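Local coordinates for protein Exo beta-1,2-glucooligosaccharide sophorohydrolase (non-reducing end) (Parabacteroides distasonis ATCC 8503, PDB 5Z06) that hydrolyses linear beta-1,2-glucan and beta-1,2-glucooligosaccharides of four or more units, releasing sophorose from the non-reducing end as an exo-acting glycoside hydrolase, at residues K4-V9 against R238-R243; W32-N35 against L40-A43; I107-A110 against Y114-Y117; R121-D126 against V135-E140. One frame throughout, in Å; residues are numbered along the deposited sequence.

Contact 1: K4-V9 against R238-R243; sequences KPYDYV and RPWMNR
Charge pairing joins Asp7 to Arg238: OD2 of Asp7 lies 3.2 Å from NH1 of Arg238 in a salt bridge. The carboxylate and guanidinium planes stand 69° apart, so the two groups do not meet as a flat, two-pronged pair. Each has further partners. Asp7 reaches Arg82 through OD1 and the hydroxyl of Tyr264 through OD2, while NH2 of Arg238 forms a salt bridge with Glu12, a calcium ligand. A bend about the CB-CG bond of the arginine (chi2 -76°) carries its guanidinium to Asp7.

The arginine opens a type I beta turn, Arg238 to Met241, closed by the bond from Met241 N to Arg238 O. This turn follows strand 232-237 of a four-stranded antiparallel sheet, and the contact thus joins the loop after that sheet's edge strand to the N-terminal loop leading into strand 9-11.

Aromatic packing adds a second interaction. Tyr6 points an edge at the face of the Trp240 five-membered ring in an offset edge-to-face pair, centroids 5.5 Å apart, with CE1 of Tyr6 3.8 Å from NE1 of Trp240. The Tyr6 hydroxyl bonds to Gly316 O, and both rings touch Pro315.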
loop_
_atom_site.group_PDB
_atom_site.type_symbol
_atom_site.label_atom_id
_atom_site.label_comp_id
_atom_site.label_asym_id
_atom_site.label_seq_id
_atom_site.Cartn_x
_atom_site.Cartn_y
_atom_site.Cartn_z
ATOM N N LYS A 4 -2.171 3.659 17.845
ATOM C CA LYS A 4 -3.606 4.129 17.843
ATOM C C LYS A 4 -4.566 2.994 17.491
ATOM O O LYS A 4 -4.268 2.178 16.624
ATOM C CB LYS A 4 -3.855 5.298 16.858
ATOM C CG LYS A 4 -3.838 6.700 17.466
ATOM C CD LYS A 4 -2.518 7.418 17.226
ATOM C CE LYS A 4 -2.579 8.853 17.734
ATOM N NZ LYS A 4 -1.444 9.648 17.196
ATOM N N PRO A 5 -5.731 2.947 18.153
ATOM C CA PRO A 5 -6.666 1.913 17.748
ATOM C C PRO A 5 -7.516 2.346 16.541
ATOM O O PRO A 5 -7.981 3.492 16.443
ATOM C CB PRO A 5 -7.507 1.696 19.012
ATOM C CG PRO A 5 -7.467 3.015 19.724
ATOM C CD PRO A 5 -6.215 3.725 19.313
ATOM N N TYR A 6 -7.696 1.419 15.622
ATOM C CA TYR A 6 -8.706 1.580 14.580
ATOM C C TYR A 6 -10.110 1.265 15.115
ATOM O O TYR A 6 -10.287 0.590 16.138
ATOM C CB TYR A 6 -8.401 0.661 13.410
ATOM C CG TYR A 6 -7.212 1.118 12.607
ATOM C CD1 TYR A 6 -7.336 2.152 11.691
ATOM C CD2 TYR A 6 -5.968 0.510 12.756
ATOM C CE1 TYR A 6 -6.259 2.569 10.940
ATOM C CE2 TYR A 6 -4.883 0.911 11.998
ATOM C CZ TYR A 6 -5.035 1.949 11.096
ATOM O OH TYR A 6 -3.968 2.377 10.357
ATOM N N ASP A 7 -11.107 1.772 14.421
ATOM C CA ASP A 7 -12.421 1.180 14.522
ATOM C C ASP A 7 -12.441 -0.005 13.569
ATOM O O ASP A 7 -11.895 0.071 12.461
ATOM C CB ASP A 7 -13.474 2.200 14.166
ATOM C CG ASP A 7 -13.414 3.401 15.052
ATOM O OD1 ASP A 7 -13.259 3.226 16.284
ATOM O OD2 ASP A 7 -13.525 4.511 14.507
ATOM N N TYR A 8 -13.039 -1.102 14.020
ATOM C CA TYR A 8 -13.243 -2.277 13.181
ATOM C C TYR A 8 -14.491 -2.050 12.324
ATOM O O TYR A 8 -15.647 -2.241 12.763
ATOM C CB TYR A 8 -13.379 -3.480 14.061
ATOM C CG TYR A 8 -13.335 -4.786 13.348
ATOM C CD1 TYR A 8 -12.134 -5.460 13.180
ATOM C CD2 TYR A 8 -14.497 -5.392 12.891
ATOM C CE1 TYR A 8 -12.098 -6.691 12.568
ATOM C CE2 TYR A 8 -14.458 -6.622 12.264
ATOM C CZ TYR A 8 -13.260 -7.261 12.105
ATOM O OH TYR A 8 -13.217 -8.485 11.495
ATOM N N VAL A 9 -14.233 -1.606 11.098
ATOM C CA VAL A 9 -15.256 -1.125 10.180
ATOM C C VAL A 9 -15.564 -2.205 9.156
ATOM O O VAL A 9 -14.658 -2.748 8.560
ATOM C CB VAL A 9 -14.761 0.153 9.470
ATOM C CG1 VAL A 9 -15.730 0.633 8.396
ATOM C CG2 VAL A 9 -14.533 1.253 10.492
ATOM N N ARG A 238 -10.463 9.805 7.666
ATOM C CA ARG A 238 -10.095 9.403 8.989
ATOM C C ARG A 238 -8.877 10.216 9.448
ATOM O O ARG A 238 -8.106 10.685 8.603
ATOM C CB ARG A 238 -9.764 7.918 8.977
ATOM C CG ARG A 238 -10.941 7.011 8.699
ATOM C CD ARG A 238 -11.799 6.910 9.932
ATOM N NE ARG A 238 -13.065 6.240 9.682
ATOM C CZ ARG A 238 -13.982 5.980 10.618
ATOM N NH1 ARG A 238 -13.764 6.303 11.887
ATOM N NH2 ARG A 238 -15.132 5.377 10.285
ATOM N N PRO A 239 -8.691 10.374 10.778
ATOM C CA PRO A 239 -7.623 11.225 11.359
ATOM C C PRO A 239 -6.166 10.901 10.956
ATOM O O PRO A 239 -5.323 11.775 11.001
ATOM C CB PRO A 239 -7.808 11.045 12.880
ATOM C CG PRO A 239 -9.141 10.406 13.055
ATOM C CD PRO A 239 -9.384 9.597 11.823
ATOM N N TRP A 240 -5.911 9.658 10.557
ATOM C CA TRP A 240 -4.619 9.211 9.997
ATOM C C TRP A 240 -4.316 9.747 8.590
ATOM O O TRP A 240 -3.199 9.594 8.094
ATOM C CB TRP A 240 -4.502 7.664 10.010
ATOM C CG TRP A 240 -5.685 6.893 9.444
ATOM C CD1 TRP A 240 -6.738 6.372 10.156
ATOM C CD2 TRP A 240 -5.918 6.539 8.076
ATOM N NE1 TRP A 240 -7.615 5.727 9.304
ATOM C CE2 TRP A 240 -7.134 5.817 8.026
ATOM C CE3 TRP A 240 -5.220 6.753 6.890
ATOM C CZ2 TRP A 240 -7.666 5.321 6.830
ATOM C CZ3 TRP A 240 -5.751 6.268 5.697
ATOM C CH2 TRP A 240 -6.958 5.555 5.676
ATOM N N MET A 241 -5.291 10.390 7.957
ATOM C CA MET A 241 -5.067 11.060 6.688
ATOM C C MET A 241 -5.471 12.538 6.828
ATOM O O MET A 241 -6.654 12.844 6.852
ATOM C CB MET A 241 -5.884 10.318 5.617
ATOM C CG MET A 241 -5.612 10.670 4.170
ATOM S SD MET A 241 -3.915 10.450 3.637
ATOM C CE MET A 241 -3.782 8.676 3.781
ATOM N N ASN A 242 -4.488 13.440 6.911
ATOM C CA ASN A 242 -4.706 14.899 6.939
ATOM C C ASN A 242 -4.729 15.522 5.542
ATOM O O ASN A 242 -4.209 16.625 5.293
ATOM C CB ASN A 242 -3.618 15.586 7.765
ATOM C CG ASN A 242 -3.628 15.145 9.208
ATOM O OD1 ASN A 242 -4.689 14.904 9.811
ATOM N ND2 ASN A 242 -2.439 15.020 9.772
ATOM N N ARG A 243 -5.388 14.823 4.640
ATOM C CA ARG A 243 -5.230 15.077 3.254
ATOM C C ARG A 243 -6.402 14.505 2.531
ATOM O O ARG A 243 -6.870 13.440 2.899
ATOM C CB ARG A 243 -3.993 14.343 2.787
ATOM C CG ARG A 243 -3.226 15.184 1.863
ATOM C CD ARG A 243 -2.060 14.432 1.258
ATOM N NE ARG A 243 -0.947 15.335 1.334
ATOM C CZ ARG A 243 -0.838 16.472 0.659
ATOM N NH1 ARG A 243 -1.734 16.848 -0.242
ATOM N NH2 ARG A 243 0.225 17.214 0.863
#

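Contact 2: W32-N35 against L40-A43; sequences WIKN and LPVA
Lys34 runs its aliphatic chain obliquely across the CG corner of Pro41, with CG of the lysine 3.7 Å from CG of the proline and the next two methylenes, CD and CE, each at 3.8 Å from that same ring carbon. The lysine leaves the backbone with CG anti to N (chi1 -172°) and is extended beyond CG, so that three successive methylenes pass the same proline carbon. Its ammonium group continues to Glu55, where NZ forms a salt bridge. The backbone of Lys34 takes part as well: its carbonyl O lies 3.3 Å from CD of Pro41.

A second, purely apolar touch is made by methyl ends, CD1 of Ile33 meeting CD2 of Leu40 at 4.2 Å. No hydrogen bond crosses between the two segments. Instead, the connection between the segments is held from within: Asn35 folds back so that ND2 donates to Ile33 O at 3.0 Å, in the carbonyl plane and also close to its own amide plane, while OD1 accepts from His38 N.

Strands 32-33 and 42-43 both pair antiparallel with strand 53-59, with backbone hydrogen bonds between Lys34 and Thr57 and between Pro41 and Glu55. Ile33 and Leu40 reach across to strands 23-28 and 65-71 of the five-stranded sheet, and their methyl contact is therefore part of the packing between two antiparallel beta sheets.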
loop_
_atom_site.group_PDB
_atom_site.type_symbol
_atom_site.label_atom_id
_atom_site.label_comp_id
_atom_site.label_asym_id
_atom_site.label_seq_id
_atom_site.Cartn_x
_atom_site.Cartn_y
_atom_site.Cartn_z
ATOM N N TRP A 32 -35.345 -12.254 -4.063
ATOM C CA TRP A 32 -34.375 -11.580 -4.853
ATOM C C TRP A 32 -33.606 -10.618 -3.993
ATOM O O TRP A 32 -34.130 -10.081 -3.032
ATOM C CB TRP A 32 -35.040 -10.865 -6.030
ATOM C CG TRP A 32 -34.056 -10.181 -6.902
ATOM C CD1 TRP A 32 -33.027 -10.763 -7.611
ATOM C CD2 TRP A 32 -33.942 -8.777 -7.117
ATOM N NE1 TRP A 32 -32.300 -9.796 -8.270
ATOM C CE2 TRP A 32 -32.840 -8.570 -7.982
ATOM C CE3 TRP A 32 -34.671 -7.668 -6.680
ATOM C CZ2 TRP A 32 -32.468 -7.306 -8.414
ATOM C CZ3 TRP A 32 -34.285 -6.401 -7.115
ATOM C CH2 TRP A 32 -33.207 -6.240 -7.981
ATOM N N ILE A 33 -32.328 -10.474 -4.308
ATOM C CA ILE A 33 -31.545 -9.359 -3.820
ATOM C C ILE A 33 -30.684 -8.822 -4.957
ATOM O O ILE A 33 -30.073 -9.583 -5.722
ATOM C CB ILE A 33 -30.698 -9.704 -2.569
ATOM C CG1 ILE A 33 -29.924 -8.475 -2.118
ATOM C CG2 ILE A 33 -29.758 -10.892 -2.821
ATOM C CD1 ILE A 33 -29.458 -8.547 -0.683
ATOM N N LYS A 34 -30.644 -7.497 -5.053
ATOM C CA LYS A 34 -29.947 -6.847 -6.119
ATOM C C LYS A 34 -28.474 -7.042 -5.866
ATOM O O LYS A 34 -28.005 -6.835 -4.746
ATOM C CB LYS A 34 -30.290 -5.355 -6.164
ATOM C CG LYS A 34 -29.734 -4.650 -7.384
ATOM C CD LYS A 34 -30.054 -3.170 -7.333
ATOM C CE LYS A 34 -29.266 -2.365 -8.327
ATOM N NZ LYS A 34 -29.565 -0.904 -8.213
ATOM N N ASN A 35 -27.758 -7.441 -6.913
ATOM C CA ASN A 35 -26.341 -7.736 -6.810
ATOM C C ASN A 35 -25.680 -7.640 -8.169
ATOM O O ASN A 35 -26.322 -7.828 -9.192
ATOM C CB ASN A 35 -26.117 -9.153 -6.253
ATOM C CG ASN A 35 -26.507 -10.236 -7.244
ATOM O OD1 ASN A 35 -25.648 -10.808 -7.901
ATOM N ND2 ASN A 35 -27.803 -10.491 -7.386
ATOM N N LEU A 40 -22.943 -6.582 -3.351
ATOM C CA LEU A 40 -23.923 -5.567 -3.117
ATOM C C LEU A 40 -23.643 -4.393 -4.001
ATOM O O LEU A 40 -22.480 -4.096 -4.247
ATOM C CB LEU A 40 -23.896 -5.104 -1.668
ATOM C CG LEU A 40 -24.568 -6.064 -0.714
ATOM C CD1 LEU A 40 -24.375 -5.568 0.706
ATOM C CD2 LEU A 40 -26.054 -6.181 -1.028
ATOM N N PRO A 41 -24.700 -3.719 -4.483
ATOM C CA PRO A 41 -24.458 -2.501 -5.234
ATOM C C PRO A 41 -23.996 -1.390 -4.338
ATOM O O PRO A 41 -24.312 -1.365 -3.151
ATOM C CB PRO A 41 -25.822 -2.174 -5.853
ATOM C CG PRO A 41 -26.589 -3.436 -5.786
ATOM C CD PRO A 41 -26.110 -4.114 -4.540
ATOM N N VAL A 42 -23.238 -0.478 -4.908
ATOM C CA VAL A 42 -22.802 0.696 -4.204
ATOM C C VAL A 42 -23.682 1.814 -4.703
ATOM O O VAL A 42 -23.671 2.133 -5.889
ATOM C CB VAL A 42 -21.340 1.017 -4.510
ATOM C CG1 VAL A 42 -20.948 2.364 -3.925
ATOM C CG2 VAL A 42 -20.455 -0.067 -3.929
ATOM N N ALA A 43 -24.417 2.424 -3.795
ATOM C CA ALA A 43 -25.212 3.582 -4.133
ATOM C C ALA A 43 -24.342 4.814 -3.957
ATOM O O ALA A 43 -23.899 5.116 -2.831
ATOM C CB ALA A 43 -26.418 3.667 -3.232
#

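Contact 3: I107-A110 against Y114-Y117; sequences IRYA and YTQY
The Tyr114 ring carries the aliphatic part of Arg108 on one face. CG of Arg108 sits 4.0 Å from the centroid of the Tyr114 ring in a CH-pi contact displaced toward the rim. The arginine then turns at chi3 (54°), which sets its guanidinium nearly upright to the ring, the planes 82° apart, and brings the Tyr114 hydroxyl near the guanidinium edge. CD of Arg108 approaches OH of Tyr114 to 3.5 Å. The second ring, Tyr109, meets the backbone of Tyr114 obliquely through CE2, and its OH lies 3.4 Å from CG2 of Thr115.

Thr115 joins the two segments by a pair of bonds. Its N donates to Ile107 O at 2.9 Å, and its OG1 accepts from Ile107 N, also at 2.9 Å. OG1 can take that N-H because chi1 (67°) places it between the backbone N and the carbonyl carbon; it donates its own hydrogen to Gln116 O. A valine in place of Thr115 would probably leave Ile107 N without its acceptor and Gln116 O without this donor.

A single beta bridge, Arg108 with Tyr114, marks the end of a hairpin-like return from strand 104-109 toward strand 118-119 at the margin of the five-stranded sheet. Farther out, Arg108 NE forms a salt bridge with Glu69, and Tyr114 OH is hydrogen-bonded to Tyr67 OH, both partners on strand 65-71. A threonine hydroxyl thus does the work of a backbone carbonyl, and the polar ends of Arg108 and Tyr114 are tied to a strand of the same sheet.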
loop_
_atom_site.group_PDB
_atom_site.type_symbol
_atom_site.label_atom_id
_atom_site.label_comp_id
_atom_site.label_asym_id
_atom_site.label_seq_id
_atom_site.Cartn_x
_atom_site.Cartn_y
_atom_site.Cartn_z
ATOM N N ILE A 107 -23.888 -11.735 12.772
ATOM C CA ILE A 107 -22.479 -11.567 12.473
ATOM C C ILE A 107 -21.987 -12.940 12.082
ATOM O O ILE A 107 -22.286 -13.916 12.764
ATOM C CB ILE A 107 -21.725 -10.923 13.649
ATOM C CG1 ILE A 107 -22.140 -9.449 13.726
ATOM C CG2 ILE A 107 -20.212 -11.045 13.456
ATOM C CD1 ILE A 107 -21.677 -8.683 14.950
ATOM N N ARG A 108 -21.304 -13.009 10.946
ATOM C CA ARG A 108 -20.703 -14.231 10.505
ATOM C C ARG A 108 -19.297 -14.271 11.055
ATOM O O ARG A 108 -18.547 -13.302 10.890
ATOM C CB ARG A 108 -20.653 -14.341 8.984
ATOM C CG ARG A 108 -20.134 -15.707 8.540
ATOM C CD ARG A 108 -20.083 -15.945 7.037
ATOM N NE ARG A 108 -19.335 -14.922 6.324
ATOM C CZ ARG A 108 -18.009 -14.755 6.332
ATOM N NH1 ARG A 108 -17.195 -15.515 7.065
ATOM N NH2 ARG A 108 -17.489 -13.777 5.616
ATOM N N TYR A 109 -18.953 -15.402 11.681
ATOM C CA TYR A 109 -17.619 -15.636 12.200
ATOM C C TYR A 109 -16.692 -16.018 11.073
ATOM O O TYR A 109 -17.151 -16.410 9.990
ATOM C CB TYR A 109 -17.602 -16.732 13.281
ATOM C CG TYR A 109 -18.328 -16.346 14.554
ATOM C CD1 TYR A 109 -17.780 -15.412 15.438
ATOM C CD2 TYR A 109 -19.566 -16.917 14.885
ATOM C CE1 TYR A 109 -18.434 -15.065 16.614
ATOM C CE2 TYR A 109 -20.223 -16.571 16.048
ATOM C CZ TYR A 109 -19.649 -15.655 16.903
ATOM O OH TYR A 109 -20.297 -15.314 18.042
ATOM N N ALA A 110 -15.392 -15.916 11.329
ATOM C CA ALA A 110 -14.368 -16.337 10.359
ATOM C C ALA A 110 -14.499 -17.808 9.930
ATOM O O ALA A 110 -14.154 -18.156 8.796
ATOM C CB ALA A 110 -12.973 -16.070 10.911
ATOM N N TYR A 114 -22.369 -18.526 12.602
ATOM C CA TYR A 114 -23.045 -17.270 12.786
ATOM C C TYR A 114 -23.434 -17.053 14.224
ATOM O O TYR A 114 -23.570 -17.982 15.023
ATOM C CB TYR A 114 -24.303 -17.258 11.932
ATOM C CG TYR A 114 -24.036 -17.178 10.453
ATOM C CD1 TYR A 114 -23.725 -18.319 9.714
ATOM C CD2 TYR A 114 -24.104 -15.958 9.792
ATOM C CE1 TYR A 114 -23.494 -18.238 8.358
ATOM C CE2 TYR A 114 -23.895 -15.870 8.446
ATOM C CZ TYR A 114 -23.583 -16.998 7.738
ATOM O OH TYR A 114 -23.367 -16.866 6.407
ATOM N N THR A 115 -23.658 -15.793 14.535
ATOM C CA THR A 115 -24.340 -15.453 15.735
ATOM C C THR A 115 -25.823 -15.709 15.457
ATOM O O THR A 115 -26.221 -16.030 14.331
ATOM C CB THR A 115 -24.139 -13.980 16.108
ATOM O OG1 THR A 115 -24.785 -13.141 15.142
ATOM C CG2 THR A 115 -22.653 -13.634 16.241
ATOM N N GLN A 116 -26.633 -15.556 16.493
ATOM C CA GLN A 116 -28.069 -15.477 16.319
ATOM C C GLN A 116 -28.415 -14.211 15.506
ATOM O O GLN A 116 -27.689 -13.201 15.543
ATOM C CB GLN A 116 -28.780 -15.483 17.678
ATOM C CG GLN A 116 -28.585 -14.205 18.493
ATOM C CD GLN A 116 -28.749 -14.404 19.998
ATOM O OE1 GLN A 116 -28.081 -15.236 20.601
ATOM N NE2 GLN A 116 -29.623 -13.616 20.608
ATOM N N TYR A 117 -29.509 -14.307 14.757
ATOM C CA TYR A 117 -30.051 -13.192 13.998
ATOM C C TYR A 117 -31.002 -12.367 14.850
ATOM O O TYR A 117 -31.824 -12.901 15.580
ATOM C CB TYR A 117 -30.799 -13.686 12.759
ATOM C CG TYR A 117 -29.886 -14.043 11.623
ATOM C CD1 TYR A 117 -29.325 -15.319 11.542
ATOM C CD2 TYR A 117 -29.567 -13.100 10.623
ATOM C CE1 TYR A 117 -28.475 -15.659 10.504
ATOM C CE2 TYR A 117 -28.718 -13.430 9.574
ATOM C CZ TYR A 117 -28.167 -14.714 9.529
ATOM O OH TYR A 117 -27.330 -15.096 8.516
#

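Contact 4: R121-D126 against V135-E140; sequences RNYLKD and VSIPLE
Tyr123, with CG anti to its carbonyl carbon (chi1 -52°), turns one ring face onto Ile137, CG1 of the isoleucine 3.8 Å from the centroid of the Tyr123 ring and 18° off its normal, a CH-pi contact. CG2 of the same Ile137 continues along the ring to its phenolic end, 3.8 Å from CZ of Tyr123. At the near end, CB of Tyr123 packs on CG1 of Val135 at 3.6 Å, and the side chain of Pro138 meets CE1 of the ring. Leu124 adds a smaller touch, its CD1 lying 3.7 Å from CG2 of Val135.

No direct hydrogen bond crosses, but a water bridges the backbones, donating to Tyr123 O at 2.9 Å and accepting from Ser136 N at 3.1 Å. Behind the ring, CB of Asn122 lies over the rim of the opposite face, and the hydroxyl is hydrogen-bonded to OD2 of Asp141. An alanine at Tyr123 would probably uncover Ile137 and leave Asp141 without this hydroxyl partner.

Val135 and Ile137 belong to strand 132-138, which pairs antiparallel with strand 86-93, while the loop bearing Tyr123 follows strand 118-119 of the five-stranded sheet; Tyr123 and Ile137 both touch Leu118 there, placing the contact between the two sheets.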
loop_
_atom_site.group_PDB
_atom_site.type_symbol
_atom_site.label_atom_id
_atom_site.label_comp_id
_atom_site.label_asym_id
_atom_site.label_seq_id
_atom_site.Cartn_x
_atom_site.Cartn_y
_atom_site.Cartn_z
ATOM N N ARG A 121 -35.599 -4.194 12.989
ATOM C CA ARG A 121 -36.676 -3.313 13.481
ATOM C C ARG A 121 -36.524 -2.917 14.952
ATOM O O ARG A 121 -36.884 -1.800 15.346
ATOM C CB ARG A 121 -38.049 -3.985 13.294
ATOM C CG ARG A 121 -38.363 -5.126 14.272
ATOM C CD ARG A 121 -39.756 -5.702 14.084
ATOM N NE ARG A 121 -40.764 -4.646 14.161
ATOM C CZ ARG A 121 -42.075 -4.833 14.024
ATOM N NH1 ARG A 121 -42.582 -6.050 13.832
ATOM N NH2 ARG A 121 -42.886 -3.785 14.101
ATOM N N ASN A 122 -35.982 -3.838 15.747
ATOM C CA ASN A 122 -35.776 -3.622 17.180
ATOM C C ASN A 122 -34.760 -2.560 17.541
ATOM O O ASN A 122 -34.689 -2.184 18.706
ATOM C CB ASN A 122 -35.361 -4.930 17.842
ATOM C CG ASN A 122 -36.423 -5.975 17.727
ATOM O OD1 ASN A 122 -37.585 -5.654 17.589
ATOM N ND2 ASN A 122 -36.032 -7.221 17.758
ATOM N N TYR A 123 -33.966 -2.106 16.568
ATOM C CA TYR A 123 -32.942 -1.079 16.781
ATOM C C TYR A 123 -33.150 0.154 15.931
ATOM O O TYR A 123 -32.252 0.995 15.817
ATOM C CB TYR A 123 -31.579 -1.671 16.481
ATOM C CG TYR A 123 -31.366 -2.928 17.235
ATOM C CD1 TYR A 123 -30.988 -2.890 18.564
ATOM C CD2 TYR A 123 -31.624 -4.154 16.657
ATOM C CE1 TYR A 123 -30.820 -4.055 19.290
ATOM C CE2 TYR A 123 -31.457 -5.329 17.369
ATOM C CZ TYR A 123 -31.057 -5.267 18.685
ATOM O OH TYR A 123 -30.882 -6.419 19.388
ATOM N N LEU A 124 -34.344 0.267 15.370
ATOM C CA LEU A 124 -34.714 1.352 14.497
ATOM C C LEU A 124 -35.884 2.021 15.206
ATOM O O LEU A 124 -37.005 1.536 15.178
ATOM C CB LEU A 124 -35.111 0.770 13.132
ATOM C CG LEU A 124 -34.626 1.369 11.805
ATOM C CD1 LEU A 124 -33.646 2.516 11.935
ATOM C CD2 LEU A 124 -34.033 0.263 10.947
ATOM N N LYS A 125 -35.594 3.112 15.897
ATOM C CA LYS A 125 -36.637 3.891 16.568
ATOM C C LYS A 125 -37.600 4.380 15.491
ATOM O O LYS A 125 -38.800 4.157 15.555
ATOM C CB LYS A 125 -36.033 5.098 17.313
ATOM C CG LYS A 125 -36.614 5.351 18.699
ATOM C CD LYS A 125 -36.867 6.838 18.931
ATOM C CE LYS A 125 -37.361 7.129 20.344
ATOM N NZ LYS A 125 -36.239 7.506 21.262
ATOM N N ASP A 126 -37.017 4.994 14.475
ATOM C CA ASP A 126 -37.711 5.740 13.459
ATOM C C ASP A 126 -37.494 5.035 12.105
ATOM O O ASP A 126 -36.363 4.940 11.632
ATOM C CB ASP A 126 -37.103 7.149 13.476
ATOM C CG ASP A 126 -37.777 8.100 12.536
ATOM O OD1 ASP A 126 -38.634 7.673 11.738
ATOM O OD2 ASP A 126 -37.428 9.298 12.603
ATOM N N VAL A 135 -28.287 3.268 13.865
ATOM C CA VAL A 135 -28.654 2.033 14.513
ATOM C C VAL A 135 -27.455 1.592 15.337
ATOM O O VAL A 135 -26.330 1.657 14.855
ATOM C CB VAL A 135 -28.992 0.964 13.471
ATOM C CG1 VAL A 135 -29.172 -0.407 14.103
ATOM C CG2 VAL A 135 -30.249 1.364 12.726
ATOM N N SER A 136 -27.708 1.171 16.579
ATOM C CA SER A 136 -26.698 0.553 17.448
ATOM C C SER A 136 -27.256 -0.746 17.956
ATOM O O SER A 136 -28.304 -0.772 18.594
ATOM C CB SER A 136 -26.363 1.430 18.645
ATOM O OG SER A 136 -25.741 2.624 18.238
ATOM N N ILE A 137 -26.566 -1.829 17.665
ATOM C CA ILE A 137 -26.958 -3.126 18.147
ATOM C C ILE A 137 -25.871 -3.475 19.132
ATOM O O ILE A 137 -24.712 -3.610 18.728
ATOM C CB ILE A 137 -27.021 -4.169 17.024
ATOM C CG1 ILE A 137 -27.985 -3.708 15.935
ATOM C CG2 ILE A 137 -27.439 -5.524 17.590
ATOM C CD1 ILE A 137 -27.827 -4.423 14.617
ATOM N N PRO A 138 -26.228 -3.586 20.429
ATOM C CA PRO A 138 -25.259 -4.102 21.355
ATOM C C PRO A 138 -24.769 -5.456 20.881
ATOM O O PRO A 138 -25.578 -6.314 20.503
ATOM C CB PRO A 138 -26.064 -4.231 22.669
ATOM C CG PRO A 138 -27.058 -3.133 22.593
ATOM C CD PRO A 138 -27.443 -3.101 21.129
ATOM N N LEU A 139 -23.456 -5.647 20.906
ATOM C CA LEU A 139 -22.867 -6.911 20.522
ATOM C C LEU A 139 -23.349 -8.030 21.429
ATOM O O LEU A 139 -23.530 -9.165 20.997
ATOM C CB LEU A 139 -21.335 -6.799 20.514
ATOM C CG LEU A 139 -20.798 -5.894 19.392
ATOM C CD1 LEU A 139 -19.284 -5.812 19.468
ATOM C CD2 LEU A 139 -21.198 -6.378 18.002
ATOM N N GLU A 140 -23.524 -7.691 22.696
ATOM C CA GLU A 140 -24.302 -8.474 23.679
ATOM C C GLU A 140 -25.528 -9.194 23.066
ATOM O O GLU A 140 -25.673 -10.414 23.218
ATOM C CB GLU A 140 -24.755 -7.496 24.762
ATOM C CG GLU A 140 -24.992 -8.070 26.135
ATOM C CD GLU A 140 -25.466 -7.000 27.100
ATOM O OE1 GLU A 140 -25.431 -5.802 26.734
ATOM O OE2 GLU A 140 -25.880 -7.359 28.215
HETATM O O HOH W 1 -30.392 2.405 17.555
#

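How the contacts relate
Contacts 2, 3 and 4 follow one another along the chain, and all three are nested inside the long loop closed by contact 1. Contacts 3 and 4 lie nearest each other, centres 16 Å apart, and touch directly: CD1 of Ile107 packs on CD2 of Leu139 at 3.9 Å. Phe142 extends this junction, touched by Ile107 and Thr115 of contact 3 and by Ile137 of contact 4. Contacts 2 and 4 reach the same seven-stranded sheet, though their centres are 23 Å apart. Contact 1 stands 25 to 27 Å from the others, centre to centre. The calcium ion is about 9 Å from the Arg238 side chain and about 13 Å from that of Leu40.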